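Local coordinates for proline dehydrogenase (Deinococcus radiodurans, PDB 4H6Q), which uses its FAD cofactor to oxidise L-proline to delta-1-pyrroline-5-carboxylate, passing the electrons on to a quinone in the first step of proline breakdown, at residues A[165-178]-A[189-203]. Numbering follows the deposited sequence.
Sequences TVLQSYLYRSLGDR and RMVKGAYLEPATVAY. With FAD (flavin-adenine dinucleotide), chain C.
Y170 lies over G193, whose CA sits 3.5 Å from the centroid of the Y170 ring in a CH-pi contact, while A202 CB lies over the opposite face, near CG. With CG wedged between the backbone N and the carbonyl carbon (chi1 68°), the ring reaches across the 192-203 loop, and its OH accepts a 3.0 Å hydrogen bond from Y195 N. A water bridges the same hydroxyl to E197 OE2; the other carboxylate oxygen, E197 OE1, is hydrogen-bonded to H141. G193, a glycine at backbone angles that suit few other residues, lets the ring lie directly on its CA. An alanine in place of Y170 would probably leave Y195 N without its acceptor and open a gap between G193 and A202.

This tightly packed part lies at the C-terminal ends of two neighbouring parallel strands of the beta8-alpha8 barrel. Along the strands, V191 N donates to L167 O (3.0 Å) and S169 N to V191 O (2.7 Å), and V166 CG1 packs on V191 CG2. The outer end faces solvent: exposed Y172 turns its edge to the face of Y203, planes at 69°, and its OH donates to A199 O at 2.7 Å.

On the V166, Q168, R189 and V191 face lies the flavin. Q168 NE2 gives FAD O2 a nearly straight bond (172°), A194 N supplies a second, and R189 NH2 donates to FAD N5 at 3.1 Å; its guanidinium is also held by D137 (salt bridge) and S98. V166 CG2 lies over one face of that guanidinium. The donors at O2 would probably stabilise negative charge on the N1-C2-O2 side of the reduced flavin, while R189 at N5 is likely to polarise the oxidised ring towards accepting hydride from proline.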
ATOM      1  N   THR A 165      -2.088  -8.074   0.517  1.00  8.31           N
ATOM      2  CA  THR A 165      -2.915  -7.212  -0.336  1.00  9.25           C
ATOM      3  C   THR A 165      -3.725  -6.238   0.530  1.00  8.95           C
ATOM      4  O   THR A 165      -3.337  -6.011   1.700  1.00  9.08           O
ATOM      5  CB  THR A 165      -3.755  -8.031  -1.368  1.00 10.30           C
ATOM      6  OG1 THR A 165      -4.313  -7.139  -2.335  1.00 11.03           O
ATOM      7  CG2 THR A 165      -4.892  -8.836  -0.729  1.00 10.64           C
ATOM      8  N   VAL A 166      -4.760  -5.652  -0.071  1.00  9.91           N
ATOM      9  CA  VAL A 166      -5.495  -4.523   0.494  1.00  9.42           C
ATOM     10  C   VAL A 166      -6.992  -4.762   0.273  1.00  9.17           C
ATOM     11  O   VAL A 166      -7.382  -5.281  -0.787  1.00 11.00           O
ATOM     12  CB  VAL A 166      -5.123  -3.209  -0.246  1.00  9.06           C
ATOM     13  CG1 VAL A 166      -5.937  -2.028   0.272  1.00 10.91           C
ATOM     14  CG2 VAL A 166      -3.580  -2.937  -0.179  1.00 10.39           C
ATOM     15  N   LEU A 167      -7.827  -4.408   1.259  1.00  9.21           N
ATOM     16  CA  LEU A 167      -9.279  -4.361   1.047  1.00 10.05           C
ATOM     17  C   LEU A 167      -9.788  -2.997   1.420  1.00 10.07           C
ATOM     18  O   LEU A 167      -9.342  -2.375   2.433  1.00 10.83           O
ATOM     19  CB  LEU A 167     -10.042  -5.429   1.829  1.00 10.77           C
ATOM     20  CG  LEU A 167      -9.734  -6.861   1.382  1.00 11.68           C
ATOM     21  CD1 LEU A 167     -10.326  -7.844   2.330  1.00 12.76           C
ATOM     22  CD2 LEU A 167     -10.233  -7.146  -0.034  1.00 13.01           C
ATOM     23  N   GLN A 168     -10.749  -2.540   0.611  1.00 10.29           N
ATOM     24  CA  GLN A 168     -11.271  -1.161   0.753  1.00 11.25           C
ATOM     25  C   GLN A 168     -12.632  -1.177   1.449  1.00 11.27           C
ATOM     26  O   GLN A 168     -13.601  -1.839   0.957  1.00 12.47           O
ATOM     27  CB  GLN A 168     -11.416  -0.474  -0.622  1.00 11.21           C
ATOM     28  CG  GLN A 168     -10.110  -0.374  -1.399  1.00 10.98           C
ATOM     29  CD  GLN A 168     -10.291  -0.544  -2.874  1.00 11.21           C
ATOM     30  OE1 GLN A 168     -11.038  -1.429  -3.301  1.00 13.07           O
ATOM     31  NE2 GLN A 168      -9.553   0.210  -3.665  1.00 11.82           N
ATOM     32  N   SER A 169     -12.770  -0.456   2.561  1.00 11.31           N
ATOM     33  CA  SER A 169     -14.014  -0.526   3.351  1.00 11.73           C
ATOM     34  C   SER A 169     -15.198   0.136   2.671  1.00 13.41           C
ATOM     35  O   SER A 169     -16.349  -0.073   3.088  1.00 14.09           O
ATOM     36  CB  SER A 169     -13.843   0.079   4.748  1.00 12.48           C
ATOM     37  OG  SER A 169     -13.837   1.525   4.717  1.00 13.41           O
ATOM     38  N   TYR A 170     -14.976   0.961   1.649  1.00 13.00           N
ATOM     39  CA  TYR A 170     -16.128   1.563   0.982  1.00 14.21           C
ATOM     40  C   TYR A 170     -16.880   0.601   0.088  1.00 14.63           C
ATOM     41  O   TYR A 170     -18.022   0.903  -0.307  1.00 16.28           O
ATOM     42  CB  TYR A 170     -15.799   2.901   0.282  1.00 15.78           C
ATOM     43  CG  TYR A 170     -14.875   2.921  -0.945  1.00 14.96           C
ATOM     44  CD1 TYR A 170     -14.535   4.157  -1.518  1.00 14.64           C
ATOM     45  CD2 TYR A 170     -14.277   1.774  -1.492  1.00 14.62           C
ATOM     46  CE1 TYR A 170     -13.680   4.260  -2.639  1.00 16.79           C
ATOM     47  CE2 TYR A 170     -13.401   1.862  -2.592  1.00 14.67           C
ATOM     48  CZ  TYR A 170     -13.097   3.109  -3.149  1.00 13.33           C
ATOM     49  OH  TYR A 170     -12.234   3.187  -4.222  1.00 14.86           O
ATOM     50  N   LEU A 171     -16.314  -0.566  -0.226  1.00 14.51           N
ATOM     51  CA  LEU A 171     -17.008  -1.513  -1.136  1.00 14.29           C
ATOM     52  C   LEU A 171     -17.923  -2.472  -0.378  1.00 15.63           C
ATOM     53  O   LEU A 171     -17.514  -3.075   0.622  1.00 15.67           O
ATOM     54  CB  LEU A 171     -16.013  -2.347  -1.948  1.00 13.70           C
ATOM     55  CG  LEU A 171     -15.059  -1.624  -2.901  1.00 13.13           C
ATOM     56  CD1 LEU A 171     -14.322  -2.646  -3.790  1.00 15.94           C
ATOM     57  CD2 LEU A 171     -15.762  -0.604  -3.771  1.00 14.45           C
ATOM     58  N   TYR A 172     -19.141  -2.667  -0.882  1.00 16.31           N
ATOM     59  CA  TYR A 172     -20.043  -3.640  -0.297  1.00 16.80           C
ATOM     60  C   TYR A 172     -19.472  -5.042  -0.263  1.00 18.06           C
ATOM     61  O   TYR A 172     -19.821  -5.806   0.640  1.00 18.69           O
ATOM     62  CB  TYR A 172     -21.354  -3.699  -1.099  1.00 17.43           C
ATOM     63  CG  TYR A 172     -22.050  -2.374  -1.273  1.00 20.32           C
ATOM     64  CD1 TYR A 172     -22.534  -1.655  -0.181  1.00 21.14           C
ATOM     65  CD2 TYR A 172     -22.310  -1.878  -2.543  1.00 22.66           C
ATOM     66  CE1 TYR A 172     -23.225  -0.444  -0.369  1.00 22.20           C
ATOM     67  CE2 TYR A 172     -22.981  -0.683  -2.727  1.00 24.08           C
ATOM     68  CZ  TYR A 172     -23.449   0.025  -1.638  1.00 22.50           C
ATOM     69  OH  TYR A 172     -24.128   1.227  -1.832  1.00 24.68           O
ATOM     70  N   ARG A 173     -18.610  -5.382  -1.231  1.00 16.23           N
ATOM     71  CA  ARG A 173     -18.118  -6.771  -1.370  1.00 16.03           C
ATOM     72  C   ARG A 173     -16.984  -7.121  -0.395  1.00 14.84           C
ATOM     73  O   ARG A 173     -16.608  -8.303  -0.269  1.00 16.30           O
ATOM     74  CB  ARG A 173     -17.599  -7.007  -2.785  1.00 15.67           C
ATOM     75  CG  ARG A 173     -16.472  -6.019  -3.223  1.00 15.21           C
ATOM     76  CD  ARG A 173     -15.892  -6.421  -4.591  1.00 16.45           C
ATOM     77  NE  ARG A 173     -15.320  -7.775  -4.540  1.00 15.31           N
ATOM     78  CZ  ARG A 173     -15.074  -8.527  -5.609  1.00 17.32           C
ATOM     79  NH1 ARG A 173     -15.343  -8.074  -6.843  1.00 18.51           N
ATOM     80  NH2 ARG A 173     -14.577  -9.743  -5.451  1.00 17.88           N
ATOM     81  N   SER A 174     -16.404  -6.112   0.259  1.00 14.61           N
ATOM     82  CA  SER A 174     -15.135  -6.324   0.957  1.00 14.73           C
ATOM     83  C   SER A 174     -15.191  -7.300   2.157  1.00 15.50           C
ATOM     84  O   SER A 174     -14.259  -8.092   2.344  1.00 14.08           O
ATOM     85  CB  SER A 174     -14.517  -4.990   1.388  1.00 14.35           C
ATOM     86  OG  SER A 174     -14.098  -4.286   0.225  1.00 14.04           O
ATOM     87  N   LEU A 175     -16.251  -7.247   2.974  1.00 14.88           N
ATOM     88  CA  LEU A 175     -16.334  -8.173   4.099  1.00 15.29           C
ATOM     89  C   LEU A 175     -16.351  -9.632   3.630  1.00 14.83           C
ATOM     90  O   LEU A 175     -15.696 -10.498   4.232  1.00 15.57           O
ATOM     91  CB  LEU A 175     -17.554  -7.887   4.987  1.00 17.58           C
ATOM     92  CG  LEU A 175     -17.364  -6.779   6.032  1.00 22.35           C
ATOM     93  CD1 LEU A 175     -18.644  -6.671   6.825  1.00 24.76           C
ATOM     94  CD2 LEU A 175     -16.208  -7.018   7.003  1.00 22.08           C
ATOM     95  N   GLY A 176     -17.127  -9.919   2.581  1.00 14.90           N
ATOM     96  CA  GLY A 176     -17.179 -11.261   2.029  1.00 16.10           C
ATOM     97  C   GLY A 176     -15.826 -11.666   1.439  1.00 14.62           C
ATOM     98  O   GLY A 176     -15.373 -12.824   1.615  1.00 16.91           O
ATOM     99  N   ASP A 177     -15.150 -10.726   0.773  1.00 13.96           N
ATOM    100  CA  ASP A 177     -13.820 -11.018   0.231  1.00 13.68           C
ATOM    101  C   ASP A 177     -12.853 -11.376   1.373  1.00 13.56           C
ATOM    102  O   ASP A 177     -12.074 -12.325   1.255  1.00 15.17           O
ATOM    103  CB  ASP A 177     -13.240  -9.802  -0.490  1.00 13.80           C
ATOM    104  CG  ASP A 177     -13.929  -9.511  -1.813  1.00 15.60           C
ATOM    105  OD1 ASP A 177     -14.428 -10.450  -2.482  1.00 16.65           O
ATOM    106  OD2 ASP A 177     -13.921  -8.333  -2.201  1.00 14.95           O
ATOM    107  N   ARG A 178     -12.930 -10.644   2.489  1.00 13.47           N
ATOM    108  CA  ARG A 178     -12.008 -10.881   3.576  1.00 12.71           C
ATOM    109  C   ARG A 178     -12.214 -12.282   4.147  1.00 13.52           C
ATOM    110  O   ARG A 178     -11.261 -13.037   4.364  1.00 13.91           O
ATOM    111  CB  ARG A 178     -12.195  -9.834   4.673  1.00 13.63           C
ATOM    112  CG  ARG A 178     -11.014  -9.833   5.682  1.00 13.03           C
ATOM    113  CD  ARG A 178     -11.483  -9.458   7.156  1.00 14.51           C
ATOM    114  NE  ARG A 178     -12.360 -10.558   7.613  1.00 14.56           N
ATOM    115  CZ  ARG A 178     -11.960 -11.776   7.956  1.00 15.62           C
ATOM    116  NH1 ARG A 178     -10.653 -12.064   8.050  1.00 15.20           N
ATOM    117  NH2 ARG A 178     -12.879 -12.707   8.215  1.00 17.81           N
ATOM    118  N   ARG A 189      -3.953  -5.070   4.375  1.00  9.10           N
ATOM    119  CA  ARG A 189      -4.086  -3.662   4.738  1.00  8.19           C
ATOM    120  C   ARG A 189      -5.553  -3.241   4.547  1.00  9.07           C
ATOM    121  O   ARG A 189      -6.096  -3.432   3.456  1.00  9.84           O
ATOM    122  CB  ARG A 189      -3.188  -2.844   3.812  1.00  8.74           C
ATOM    123  CG  ARG A 189      -3.246  -1.311   4.114  1.00  8.53           C
ATOM    124  CD  ARG A 189      -2.754  -0.469   2.917  1.00  8.89           C
ATOM    125  NE  ARG A 189      -1.356  -0.776   2.649  1.00  8.15           N
ATOM    126  CZ  ARG A 189      -0.776  -0.751   1.441  1.00  7.36           C
ATOM    127  NH1 ARG A 189       0.496  -1.171   1.344  1.00  9.04           N
ATOM    128  NH2 ARG A 189      -1.441  -0.251   0.384  1.00  9.49           N
ATOM    129  N   MET A 190      -6.199  -2.719   5.585  1.00  9.12           N
ATOM    130  CA  MET A 190      -7.549  -2.172   5.472  1.00  9.27           C
ATOM    131  C   MET A 190      -7.453  -0.682   5.232  1.00  9.03           C
ATOM    132  O   MET A 190      -6.728   0.016   5.969  1.00  9.13           O
ATOM    133  CB  MET A 190      -8.355  -2.425   6.735  1.00  9.99           C
ATOM    134  CG  MET A 190      -8.372  -3.925   7.152  1.00  9.72           C
ATOM    135  SD  MET A 190      -8.837  -4.997   5.770  1.00 11.48           S
ATOM    136  CE  MET A 190      -8.673  -6.580   6.604  1.00 12.04           C
ATOM    137  N   VAL A 191      -8.153  -0.202   4.182  1.00  9.24           N
ATOM    138  CA  VAL A 191      -8.162   1.225   3.831  1.00  9.53           C
ATOM    139  C   VAL A 191      -9.619   1.609   3.625  1.00 10.42           C
ATOM    140  O   VAL A 191     -10.481   0.733   3.480  1.00 11.73           O
ATOM    141  CB  VAL A 191      -7.363   1.492   2.522  1.00  9.85           C
ATOM    142  CG1 VAL A 191      -5.931   0.983   2.670  1.00 10.25           C
ATOM    143  CG2 VAL A 191      -8.017   0.847   1.297  1.00  9.95           C
ATOM    144  N   LYS A 192      -9.915   2.909   3.583  1.00 11.45           N
ATOM    145  CA  LYS A 192     -11.273   3.376   3.230  1.00 11.63           C
ATOM    146  C   LYS A 192     -11.540   3.196   1.732  1.00 13.20           C
ATOM    147  O   LYS A 192     -12.556   2.593   1.362  1.00 16.11           O
ATOM    148  CB  LYS A 192     -11.497   4.821   3.712  1.00 11.19           C
ATOM    149  CG  LYS A 192     -11.493   4.935   5.233  1.00 12.37           C
ATOM    150  CD  LYS A 192     -11.956   6.329   5.692  1.00 12.52           C
ATOM    151  CE  LYS A 192     -11.709   6.467   7.212  1.00 13.61           C
ATOM    152  NZ  LYS A 192     -12.449   7.687   7.719  1.00 13.90           N
ATOM    153  N   GLY A 193     -10.684   3.720   0.873  1.00 13.23           N
ATOM    154  CA  GLY A 193     -10.842   3.580  -0.569  1.00 13.07           C
ATOM    155  C   GLY A 193     -10.535   4.871  -1.301  1.00 13.16           C
ATOM    156  O   GLY A 193     -11.055   5.915  -0.923  1.00 14.98           O
ATOM    157  N   ALA A 194      -9.689   4.798  -2.336  1.00 13.19           N
ATOM    158  CA  ALA A 194      -9.108   5.998  -2.957  1.00 13.39           C
ATOM    159  C   ALA A 194      -9.808   6.501  -4.200  1.00 14.45           C
ATOM    160  O   ALA A 194      -9.490   7.596  -4.645  1.00 17.18           O
ATOM    161  CB  ALA A 194      -7.638   5.793  -3.291  1.00 14.31           C
ATOM    162  N   TYR A 195     -10.733   5.732  -4.760  1.00 13.32           N
ATOM    163  CA  TYR A 195     -11.224   5.966  -6.134  1.00 14.78           C
ATOM    164  C   TYR A 195     -12.662   6.487  -6.160  1.00 16.33           C
ATOM    165  O   TYR A 195     -13.351   6.482  -5.134  1.00 17.94           O
ATOM    166  CB  TYR A 195     -11.075   4.678  -6.971  1.00 15.55           C
ATOM    167  CG  TYR A 195      -9.632   4.239  -7.055  1.00 15.07           C
ATOM    168  CD1 TYR A 195      -8.769   4.748  -8.044  1.00 17.03           C
ATOM    169  CD2 TYR A 195      -9.114   3.350  -6.132  1.00 14.09           C
ATOM    170  CE1 TYR A 195      -7.432   4.365  -8.101  1.00 17.89           C
ATOM    171  CE2 TYR A 195      -7.788   2.982  -6.182  1.00 15.76           C
ATOM    172  CZ  TYR A 195      -6.962   3.467  -7.168  1.00 15.20           C
ATOM    173  OH  TYR A 195      -5.645   3.068  -7.152  1.00 17.98           O
ATOM    174  N   LEU A 196     -13.094   6.966  -7.312  1.00 16.96           N
ATOM    175  CA  LEU A 196     -14.464   7.447  -7.504  1.00 18.00           C
ATOM    176  C   LEU A 196     -15.321   6.265  -7.854  1.00 20.05           C
ATOM    177  O   LEU A 196     -15.092   5.625  -8.904  1.00 22.84           O
ATOM    178  CB  LEU A 196     -14.490   8.479  -8.638  1.00 19.01           C
ATOM    179  CG  LEU A 196     -15.791   9.197  -8.911  1.00 23.56           C
ATOM    180  CD1 LEU A 196     -16.171  10.055  -7.685  1.00 24.15           C
ATOM    181  CD2 LEU A 196     -15.635  10.028 -10.204  1.00 25.83           C
ATOM    182  N   GLU A 197     -16.270   5.920  -6.991  1.00 18.83           N
ATOM    183  CA  GLU A 197     -17.093   4.689  -7.166  1.00 19.22           C
ATOM    184  C   GLU A 197     -18.582   4.966  -6.956  1.00 21.44           C
ATOM    185  O   GLU A 197     -18.963   5.691  -6.026  1.00 23.99           O
ATOM    186  CB  GLU A 197     -16.624   3.578  -6.217  1.00 19.72           C
ATOM    187  CG  GLU A 197     -15.182   3.111  -6.425  1.00 20.41           C
ATOM    188  CD  GLU A 197     -14.997   2.246  -7.665  1.00 20.18           C
ATOM    189  OE1 GLU A 197     -15.970   2.039  -8.435  1.00 22.08           O
ATOM    190  OE2 GLU A 197     -13.870   1.774  -7.884  1.00 18.72           O
ATOM    191  N   PRO A 198     -19.439   4.380  -7.807  1.00 20.55           N
ATOM    192  CA  PRO A 198     -20.888   4.648  -7.761  1.00 22.88           C
ATOM    193  C   PRO A 198     -21.582   3.867  -6.645  1.00 22.53           C
ATOM    194  O   PRO A 198     -20.986   2.937  -6.101  1.00 21.47           O
ATOM    195  CB  PRO A 198     -21.375   4.191  -9.151  1.00 22.15           C
ATOM    196  CG  PRO A 198     -20.395   3.038  -9.450  1.00 22.00           C
ATOM    197  CD  PRO A 198     -19.067   3.518  -8.937  1.00 20.41           C
ATOM    198  N   ALA A 199     -22.795   4.296  -6.280  1.00 23.40           N
ATOM    199  CA  ALA A 199     -23.547   3.722  -5.182  1.00 23.23           C
ATOM    200  C   ALA A 199     -23.929   2.274  -5.415  1.00 23.07           C
ATOM    201  O   ALA A 199     -24.353   1.598  -4.474  1.00 24.64           O
ATOM    202  CB  ALA A 199     -24.813   4.564  -4.898  1.00 25.32           C
ATOM    203  N   THR A 200     -23.797   1.771  -6.640  1.00 21.32           N
ATOM    204  CA  THR A 200     -24.020   0.331  -6.840  1.00 23.66           C
ATOM    205  C   THR A 200     -22.838  -0.512  -6.353  1.00 24.65           C
ATOM    206  O   THR A 200     -22.967  -1.722  -6.206  1.00 24.97           O
ATOM    207  CB  THR A 200     -24.271   0.009  -8.307  1.00 26.54           C
ATOM    208  OG1 THR A 200     -23.170   0.526  -9.062  1.00 28.46           O
ATOM    209  CG2 THR A 200     -25.604   0.655  -8.802  1.00 27.15           C
ATOM    210  N   VAL A 201     -21.702   0.139  -6.095  1.00 25.12           N
ATOM    211  CA  VAL A 201     -20.423  -0.546  -5.780  1.00 26.07           C
ATOM    212  C   VAL A 201     -19.950  -0.187  -4.393  1.00 21.88           C
ATOM    213  O   VAL A 201     -19.373  -1.030  -3.671  1.00 20.38           O
ATOM    214  CB  VAL A 201     -19.349  -0.082  -6.849  1.00 27.97           C
ATOM    215  CG1 VAL A 201     -17.941  -0.328  -6.471  1.00 29.00           C
ATOM    216  CG2 VAL A 201     -19.716  -0.634  -8.286  1.00 29.31           C
ATOM    217  N   ALA A 202     -20.119   1.084  -4.031  1.00 21.44           N
ATOM    218  CA  ALA A 202     -19.578   1.641  -2.800  1.00 21.98           C
ATOM    219  C   ALA A 202     -20.609   2.370  -1.981  1.00 22.29           C
ATOM    220  O   ALA A 202     -21.446   3.076  -2.530  1.00 22.02           O
ATOM    221  CB  ALA A 202     -18.456   2.567  -3.111  1.00 19.42           C
ATOM    222  N   TYR A 203     -20.513   2.242  -0.661  1.00 20.50           N
ATOM    223  CA  TYR A 203     -21.395   2.959   0.276  1.00 19.79           C
ATOM    224  C   TYR A 203     -21.310   4.482   0.066  1.00 22.27           C
ATOM    225  O   TYR A 203     -20.223   5.048   0.170  1.00 22.82           O
ATOM    226  CB  TYR A 203     -20.936   2.708   1.710  1.00 19.81           C
ATOM    227  CG  TYR A 203     -21.150   1.326   2.243  1.00 20.71           C
ATOM    228  CD1 TYR A 203     -22.416   0.923   2.629  1.00 21.08           C
ATOM    229  CD2 TYR A 203     -20.084   0.430   2.406  1.00 21.15           C
ATOM    230  CE1 TYR A 203     -22.645  -0.330   3.161  1.00 23.90           C
ATOM    231  CE2 TYR A 203     -20.309  -0.864   2.920  1.00 23.07           C
ATOM    232  CZ  TYR A 203     -21.601  -1.226   3.276  1.00 25.01           C
ATOM    233  OH  TYR A 203     -21.832  -2.491   3.797  1.00 28.89           O
TER
HETATM  234  PA  FAD C2001     -10.267  10.364   5.832  0.55 14.40           P
HETATM  235  O1A FAD C2001     -11.612  10.116   6.523  0.55 15.96           O
HETATM  236  O2A FAD C2001     -10.277  10.668   4.390  0.55 18.64           O
HETATM  237  O5B FAD C2001      -9.424  11.436   6.461  0.55 12.22           O
HETATM  238  C5B FAD C2001      -9.165  11.407   7.856  0.55 12.38           C
HETATM  239  C4B FAD C2001      -8.304  12.562   8.324  0.55 11.53           C
HETATM  240  O4B FAD C2001      -6.978  12.286   7.933  0.55 10.79           O
HETATM  241  C3B FAD C2001      -8.614  13.863   7.676  0.55 13.61           C
HETATM  242  O3B FAD C2001      -9.700  14.569   8.254  0.55 16.46           O
HETATM  243  C2B FAD C2001      -7.311  14.555   7.802  0.55 11.61           C
HETATM  244  O2B FAD C2001      -7.054  14.970   9.126  0.55 15.55           O
HETATM  245  C1B FAD C2001      -6.365  13.449   7.457  0.55 10.69           C
HETATM  246  N9A FAD C2001      -6.112  13.311   6.022  0.55  9.62           N
HETATM  247  C8A FAD C2001      -6.384  12.195   5.233  0.55 10.01           C
HETATM  248  N7A FAD C2001      -6.023  12.389   3.964  0.55  9.02           N
HETATM  249  C5A FAD C2001      -5.460  13.660   3.901  0.55  7.85           C
HETATM  250  C6A FAD C2001      -4.920  14.419   2.879  0.55  9.64           C
HETATM  251  N6A FAD C2001      -4.819  13.916   1.547  0.55 10.71           N
HETATM  252  N1A FAD C2001      -4.471  15.650   3.172  0.55 10.89           N
HETATM  253  C2A FAD C2001      -4.534  16.159   4.420  0.55 12.06           C
HETATM  254  N3A FAD C2001      -5.054  15.473   5.449  0.55 10.34           N
HETATM  255  C4A FAD C2001      -5.497  14.245   5.201  0.55  9.21           C
HETATM  256  N1  FAD C2001      -6.825   3.076  -0.878  0.55  8.53           N
HETATM  257  C2  FAD C2001      -6.976   2.248  -1.947  0.55  8.69           C
HETATM  258  O2  FAD C2001      -8.111   2.323  -2.600  0.55  7.61           O
HETATM  259  N3  FAD C2001      -6.016   1.354  -2.335  0.55  9.52           N
HETATM  260  C4  FAD C2001      -4.811   1.249  -1.651  0.55  9.88           C
HETATM  261  O4  FAD C2001      -3.868   0.375  -2.059  0.55 10.22           O
HETATM  262  C4X FAD C2001      -4.594   2.123  -0.495  0.55  9.57           C
HETATM  263  N5  FAD C2001      -3.426   2.064   0.221  0.55  8.53           N
HETATM  264  C5X FAD C2001      -3.312   2.889   1.318  0.55  6.88           C
HETATM  265  C6  FAD C2001      -2.133   2.846   2.079  0.55  6.56           C
HETATM  266  C7  FAD C2001      -2.003   3.664   3.230  0.55  7.52           C
HETATM  267  C7M FAD C2001      -0.723   3.618   4.061  0.55  9.74           C
HETATM  268  C8  FAD C2001      -3.075   4.516   3.591  0.55  6.68           C
HETATM  269  C8M FAD C2001      -2.982   5.395   4.809  0.55  6.42           C
HETATM  270  C9  FAD C2001      -4.234   4.577   2.802  0.55  7.04           C
HETATM  271  C9A FAD C2001      -4.362   3.762   1.694  0.55  8.79           C
HETATM  272  N10 FAD C2001      -5.554   3.821   0.944  0.55 11.44           N
HETATM  273  C10 FAD C2001      -5.670   3.011  -0.158  0.55  9.36           C
HETATM  274  C1' FAD C2001      -6.670   4.673   1.321  0.55 13.33           C
HETATM  275  C2' FAD C2001      -6.809   5.979   0.604  0.55 16.62           C
HETATM  276  O2' FAD C2001      -5.488   6.395   0.281  0.55 17.79           O
HETATM  277  C3' FAD C2001      -7.717   6.681   1.644  0.55 19.73           C
HETATM  278  O3' FAD C2001      -9.083   6.661   1.358  0.55 17.45           O
HETATM  279  C4' FAD C2001      -7.316   8.025   2.110  0.55 21.36           C
HETATM  280  O4' FAD C2001      -6.053   7.854   2.648  0.55 21.81           O
HETATM  281  C5' FAD C2001      -8.314   8.490   3.161  0.55 18.59           C
HETATM  282  O5' FAD C2001      -7.613   8.865   4.306  0.55 13.44           O
HETATM  283  P   FAD C2001      -8.030   8.382   5.765  0.55 10.42           P
HETATM  284  O1P FAD C2001      -8.316   6.869   6.008  0.55  9.51           O
HETATM  285  O2P FAD C2001      -7.020   9.147   6.662  0.55 13.71           O
HETATM  286  O3P FAD C2001      -9.399   9.152   6.139  0.55 13.05           O
HETATM  287  O   HOH W   1     -12.283   1.290  -5.773  1.00 16.02           O
HETATM  288  O   HOH W   2     -18.870  -3.792  -3.934  1.00 19.62           O